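Local coordinates for inositol monophosphatase family protein (Staphylococcus aureus subsp. aureus MSSA476, PDB 4I3Y) that probably hydrolyses inositol monophosphates to free inositol and phosphate in a magnesium-dependent reaction that lithium inhibits, at residues 114-119 against 215-220; 135-140 against 219-224. All coordinates share one frame; numbering follows the deposited sequence.

Contact 1 of 2, residues 114-119 against 215-220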
# COMPACT_ATOMS: atom_id res chain seq x y z
N ALA A 114 -5.98 5.37 -21.66
CA ALA A 114 -7.41 5.34 -21.92
C ALA A 114 -7.68 5.91 -23.33
O ALA A 114 -7.11 6.95 -23.72
CB ALA A 114 -8.19 6.13 -20.86
N TYR A 115 -8.51 5.16 -24.07
CA TYR A 115 -8.92 5.50 -25.42
C TYR A 115 -10.41 5.90 -25.45
O TYR A 115 -11.32 5.17 -25.01
CB TYR A 115 -8.65 4.31 -26.35
CG TYR A 115 -9.30 4.41 -27.72
CD1 TYR A 115 -8.94 5.42 -28.62
CD2 TYR A 115 -10.28 3.45 -28.13
CE1 TYR A 115 -9.51 5.49 -29.92
CE2 TYR A 115 -10.88 3.50 -29.41
CZ TYR A 115 -10.49 4.51 -30.31
OH TYR A 115 -11.09 4.60 -31.57
N PHE A 116 -10.65 7.04 -26.08
CA PHE A 116 -11.96 7.63 -26.14
C PHE A 116 -12.28 7.79 -27.62
O PHE A 116 -11.47 8.35 -28.39
CB PHE A 116 -11.98 9.03 -25.47
CG PHE A 116 -11.77 8.98 -24.00
CD1 PHE A 116 -12.87 8.92 -23.13
CD2 PHE A 116 -10.49 8.92 -23.47
CE1 PHE A 116 -12.70 8.84 -21.77
CE2 PHE A 116 -10.31 8.84 -22.09
CZ PHE A 116 -11.40 8.79 -21.25
N TYR A 117 -13.45 7.31 -28.00
CA TYR A 117 -13.88 7.38 -29.39
C TYR A 117 -15.06 8.36 -29.46
O TYR A 117 -16.12 8.11 -28.88
CB TYR A 117 -14.29 5.99 -29.92
CG TYR A 117 -14.94 6.08 -31.31
CD1 TYR A 117 -14.18 6.48 -32.41
CD2 TYR A 117 -16.31 5.82 -31.51
CE1 TYR A 117 -14.75 6.59 -33.67
CE2 TYR A 117 -16.89 5.93 -32.78
CZ TYR A 117 -16.09 6.34 -33.84
OH TYR A 117 -16.59 6.46 -35.12
N GLU A 118 -14.85 9.50 -30.14
CA GLU A 118 -15.87 10.59 -30.13
C GLU A 118 -16.34 10.81 -28.72
O GLU A 118 -17.53 10.70 -28.42
CB GLU A 118 -17.05 10.29 -31.04
CG GLU A 118 -16.62 9.94 -32.44
CD GLU A 118 -17.77 9.73 -33.40
OE1 GLU A 118 -18.90 9.36 -33.00
OE2 GLU A 118 -17.52 9.98 -34.58
N GLY A 119 -15.37 11.03 -27.84
CA GLY A 119 -15.63 11.22 -26.41
C GLY A 119 -16.19 10.09 -25.52
O GLY A 119 -16.45 10.32 -24.34
N ASP A 215 -4.49 11.30 -14.62
CA ASP A 215 -4.55 10.53 -13.33
C ASP A 215 -5.84 9.71 -13.20
O ASP A 215 -5.89 8.73 -12.44
CB ASP A 215 -4.47 11.47 -12.10
CG ASP A 215 -3.24 12.33 -12.09
OD1 ASP A 215 -2.09 11.85 -12.26
OD2 ASP A 215 -3.46 13.55 -11.89
N ILE A 216 -6.90 10.13 -13.90
CA ILE A 216 -8.22 9.48 -13.81
C ILE A 216 -8.78 8.87 -15.10
O ILE A 216 -9.90 8.36 -15.11
CB ILE A 216 -9.27 10.45 -13.20
CG1 ILE A 216 -9.47 11.75 -14.05
CG2 ILE A 216 -8.82 10.85 -11.79
CD1 ILE A 216 -10.76 12.49 -13.67
N ALA A 217 -8.00 8.93 -16.18
CA ALA A 217 -8.57 8.72 -17.53
C ALA A 217 -9.10 7.29 -17.72
O ALA A 217 -10.17 7.11 -18.30
CB ALA A 217 -7.53 9.06 -18.60
N ALA A 218 -8.40 6.29 -17.21
CA ALA A 218 -8.82 4.89 -17.40
C ALA A 218 -10.02 4.50 -16.54
O ALA A 218 -10.79 3.59 -16.89
CB ALA A 218 -7.65 3.97 -17.04
N GLN A 219 -10.13 5.16 -15.38
CA GLN A 219 -11.08 4.80 -14.38
C GLN A 219 -12.56 4.94 -14.83
O GLN A 219 -13.43 4.18 -14.33
CB GLN A 219 -10.84 5.62 -13.10
CG GLN A 219 -9.57 5.24 -12.33
CD GLN A 219 -8.36 6.05 -12.73
OE1 GLN A 219 -8.03 6.16 -13.94
NE2 GLN A 219 -7.61 6.55 -11.74
N PHE A 220 -12.85 5.89 -15.74
CA PHE A 220 -14.23 6.03 -16.26
C PHE A 220 -14.79 4.72 -16.72
O PHE A 220 -15.89 4.35 -16.35
CB PHE A 220 -14.32 6.99 -17.45
CG PHE A 220 -14.11 8.45 -17.09
CD1 PHE A 220 -15.16 9.23 -16.62
CD2 PHE A 220 -12.84 9.06 -17.25
CE1 PHE A 220 -14.93 10.58 -16.30
CE2 PHE A 220 -12.63 10.37 -16.92
CZ PHE A 220 -13.68 11.13 -16.42
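Ala114 and Phe116 meet Ala217 and Phe220 where the seven-stranded sheet of the inositol monophosphatase fold is covered by the helical layer separating it from the five-stranded sheet. Both strand residues direct their CB at the 215-220 segment, as expected of alternate positions on a strand. The methyl of Ala114 sits against the Ala217 peptide, its CB 3.4 Å from Ala217 O and 3.8 Å from Ala217 CB. Ala114 CB also lies 4.4 Å from Ala218 CB, although the methyl of Ala218 turns away from the strand. The small alanine side chains let the two backbones come close, Ala114 CA lying 4.8 Å from Ala218 CA.

Phe116 reaches the same carbonyl from further along the strand. Its CG lies beside the backbone N and opposite the carbonyl carbon (chi1 -68°), which carries the ring back alongside Ala217 and puts Phe116 CZ 3.6 Å from Ala217 O. That oxygen comes in obliquely, whereas Phe220 CD2 lies close to the plane of the Phe116 ring at its edge, 4.3 Å from Phe116 CZ. The two rings are in contact without stacking; Phe116 stacks instead with His240, and Phe220 also touches that histidine.

No hydrogen bond joins the segments, so the contact is apolar packing around one carbonyl. The turn that presents it is held internally. Gln219 folds back through a bend at chi2 (91°), and its amide nitrogen serves two acceptors, Ser195 OG and the backbone of Asp215. In the latter bond Gln219 NE2 approaches Asp215 O in the carbonyl plane, on a lone pair, at 2.9 Å.

Contact 2 of 2, residues 135-140 against 219-224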
# COMPACT_ATOMS: atom_id res chain seq x y z
N TYR A 135 -4.41 -4.28 -15.31
CA TYR A 135 -5.85 -4.07 -15.24
C TYR A 135 -6.29 -3.53 -16.62
O TYR A 135 -5.72 -2.55 -17.13
CB TYR A 135 -6.27 -3.12 -14.12
CG TYR A 135 -5.83 -3.60 -12.74
CD1 TYR A 135 -6.69 -4.41 -11.99
CD2 TYR A 135 -4.58 -3.28 -12.20
CE1 TYR A 135 -6.31 -4.89 -10.73
CE2 TYR A 135 -4.19 -3.77 -10.92
CZ TYR A 135 -5.09 -4.56 -10.20
OH TYR A 135 -4.81 -5.09 -8.97
N LYS A 136 -7.33 -4.13 -17.20
CA LYS A 136 -7.86 -3.54 -18.44
C LYS A 136 -9.37 -3.60 -18.46
O LYS A 136 -9.96 -4.47 -17.82
CB LYS A 136 -7.28 -4.24 -19.67
CG LYS A 136 -7.74 -5.69 -19.83
CD LYS A 136 -7.17 -6.28 -21.13
CE LYS A 136 -7.79 -7.66 -21.44
NZ LYS A 136 -7.17 -8.15 -22.71
N ALA A 137 -9.96 -2.63 -19.16
CA ALA A 137 -11.40 -2.54 -19.37
C ALA A 137 -11.64 -2.39 -20.89
O ALA A 137 -10.98 -1.57 -21.56
CB ALA A 137 -11.94 -1.36 -18.62
N ILE A 138 -12.56 -3.22 -21.42
CA ILE A 138 -12.91 -3.22 -22.84
C ILE A 138 -14.40 -3.20 -23.01
O ILE A 138 -15.08 -4.13 -22.54
CB ILE A 138 -12.42 -4.47 -23.58
CG1 ILE A 138 -10.89 -4.52 -23.59
CG2 ILE A 138 -13.04 -4.54 -25.00
CD1 ILE A 138 -10.36 -5.59 -22.70
N ARG A 139 -14.91 -2.15 -23.66
CA ARG A 139 -16.36 -1.94 -23.81
C ARG A 139 -16.92 -3.14 -24.58
O ARG A 139 -16.44 -3.42 -25.64
CB ARG A 139 -16.61 -0.63 -24.54
CG ARG A 139 -18.05 -0.19 -24.83
CD ARG A 139 -18.04 1.37 -24.86
NE ARG A 139 -19.09 1.66 -23.94
CZ ARG A 139 -19.14 2.44 -22.90
NH1 ARG A 139 -18.25 3.35 -22.52
NH2 ARG A 139 -20.27 2.35 -22.28
N GLY A 140 -17.89 -3.85 -24.01
CA GLY A 140 -18.48 -5.01 -24.69
C GLY A 140 -17.94 -6.33 -24.14
O GLY A 140 -18.66 -7.32 -24.10
N GLN A 219 -10.13 5.16 -15.38
CA GLN A 219 -11.08 4.80 -14.38
C GLN A 219 -12.56 4.94 -14.83
O GLN A 219 -13.43 4.18 -14.33
CB GLN A 219 -10.84 5.62 -13.10
CG GLN A 219 -9.57 5.24 -12.33
CD GLN A 219 -8.36 6.05 -12.73
OE1 GLN A 219 -8.03 6.16 -13.94
NE2 GLN A 219 -7.61 6.55 -11.74
N PHE A 220 -12.85 5.89 -15.74
CA PHE A 220 -14.23 6.03 -16.26
C PHE A 220 -14.79 4.72 -16.72
O PHE A 220 -15.89 4.35 -16.35
CB PHE A 220 -14.32 6.99 -17.45
CG PHE A 220 -14.11 8.45 -17.09
CD1 PHE A 220 -15.16 9.23 -16.62
CD2 PHE A 220 -12.84 9.06 -17.25
CE1 PHE A 220 -14.93 10.58 -16.30
CE2 PHE A 220 -12.63 10.37 -16.92
CZ PHE A 220 -13.68 11.13 -16.42
N LEU A 221 -14.06 4.00 -17.57
CA LEU A 221 -14.66 2.77 -18.13
C LEU A 221 -14.72 1.67 -17.08
O LEU A 221 -15.70 0.87 -17.05
CB LEU A 221 -13.88 2.35 -19.39
CG LEU A 221 -14.40 1.13 -20.11
CD1 LEU A 221 -15.82 1.39 -20.52
CD2 LEU A 221 -13.52 0.82 -21.34
N PHE A 222 -13.71 1.62 -16.17
CA PHE A 222 -13.79 0.69 -15.05
C PHE A 222 -15.05 0.93 -14.23
O PHE A 222 -15.71 -0.03 -13.83
CB PHE A 222 -12.52 0.72 -14.19
CG PHE A 222 -11.32 0.04 -14.82
CD1 PHE A 222 -11.11 -1.34 -14.68
CD2 PHE A 222 -10.37 0.77 -15.52
CE1 PHE A 222 -10.02 -1.97 -15.28
CE2 PHE A 222 -9.26 0.16 -16.11
CZ PHE A 222 -9.07 -1.20 -15.98
N ALA A 223 -15.36 2.20 -13.96
CA ALA A 223 -16.48 2.56 -13.07
C ALA A 223 -17.81 2.17 -13.77
O ALA A 223 -18.67 1.54 -13.17
CB ALA A 223 -16.46 4.06 -12.74
N GLU A 224 -17.90 2.46 -15.07
CA GLU A 224 -19.10 2.04 -15.82
C GLU A 224 -19.28 0.50 -15.82
O GLU A 224 -20.35 -0.01 -15.49
CB GLU A 224 -18.97 2.53 -17.26
CG GLU A 224 -20.13 2.12 -18.15
CD GLU A 224 -20.17 2.93 -19.42
OE1 GLU A 224 -19.30 3.78 -19.64
OE2 GLU A 224 -21.10 2.70 -20.21
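Phe222 lays its ring over the methyl of Ala137, whose CB stands 3.8 Å from the ring centroid and almost on the ring normal, a CH-pi contact. The rim of the same ring meets backbone: Phe222 CZ is 3.5 Å from Lys136 C, and Tyr135 C lies in the ring plane at its edge. Leu221 closes on Ala137 as well, with Leu221 CG 3.8 Å from Ala137 CB. With Leu221 CG opposite the backbone N (chi1 -178°), the side chain extends toward the strand and Leu221 CD2 comes to 3.5 Å from Ala137 O, while CD1 borders the guanidinium of Arg139.

The axes of helical residues 219-224 and strand residues 135-138 cross at 70°, approaching to 8.1 Å. At the outer end Arg139, bent at chi3, forms a salt bridge with Glu224. In its hydrogen-bonded part Arg139 NH1 meets Glu224 OE1 at 3.1 Å from above the carboxylate plane; NH1 also bonds Pro121 O. The approach of NH2 to the other carboxylate oxygen is too short to be trusted.

Leu221, Phe222 and Ala137 thus pack without directional hydrogen bonds, whereas solvent at the exposed Glu224 probably weakens the ion pair.

In the fold
Contacts 1 and 2 place overlapping parts of one stretch of chain on the same seven-stranded sheet, their centres 9 Å apart. Residues 215-218 lead into helix 219-225 over strand 110-117, and the helix then crosses strand 133-138; strand 120-128 runs between these two strands and is touched from both contacts, Pro121 by Phe116 and by Arg139. Contact 1 is the one that leads toward the metal site. Strand 89-97, next to 110-117, carries the magnesium ligands Asp94 and Ile96, Glu76 being another, and the Ala217 side chain is about 11 Å from a magnesium ion. Asp215, where that segment begins, has OD1 close to Asp94 and Asp97.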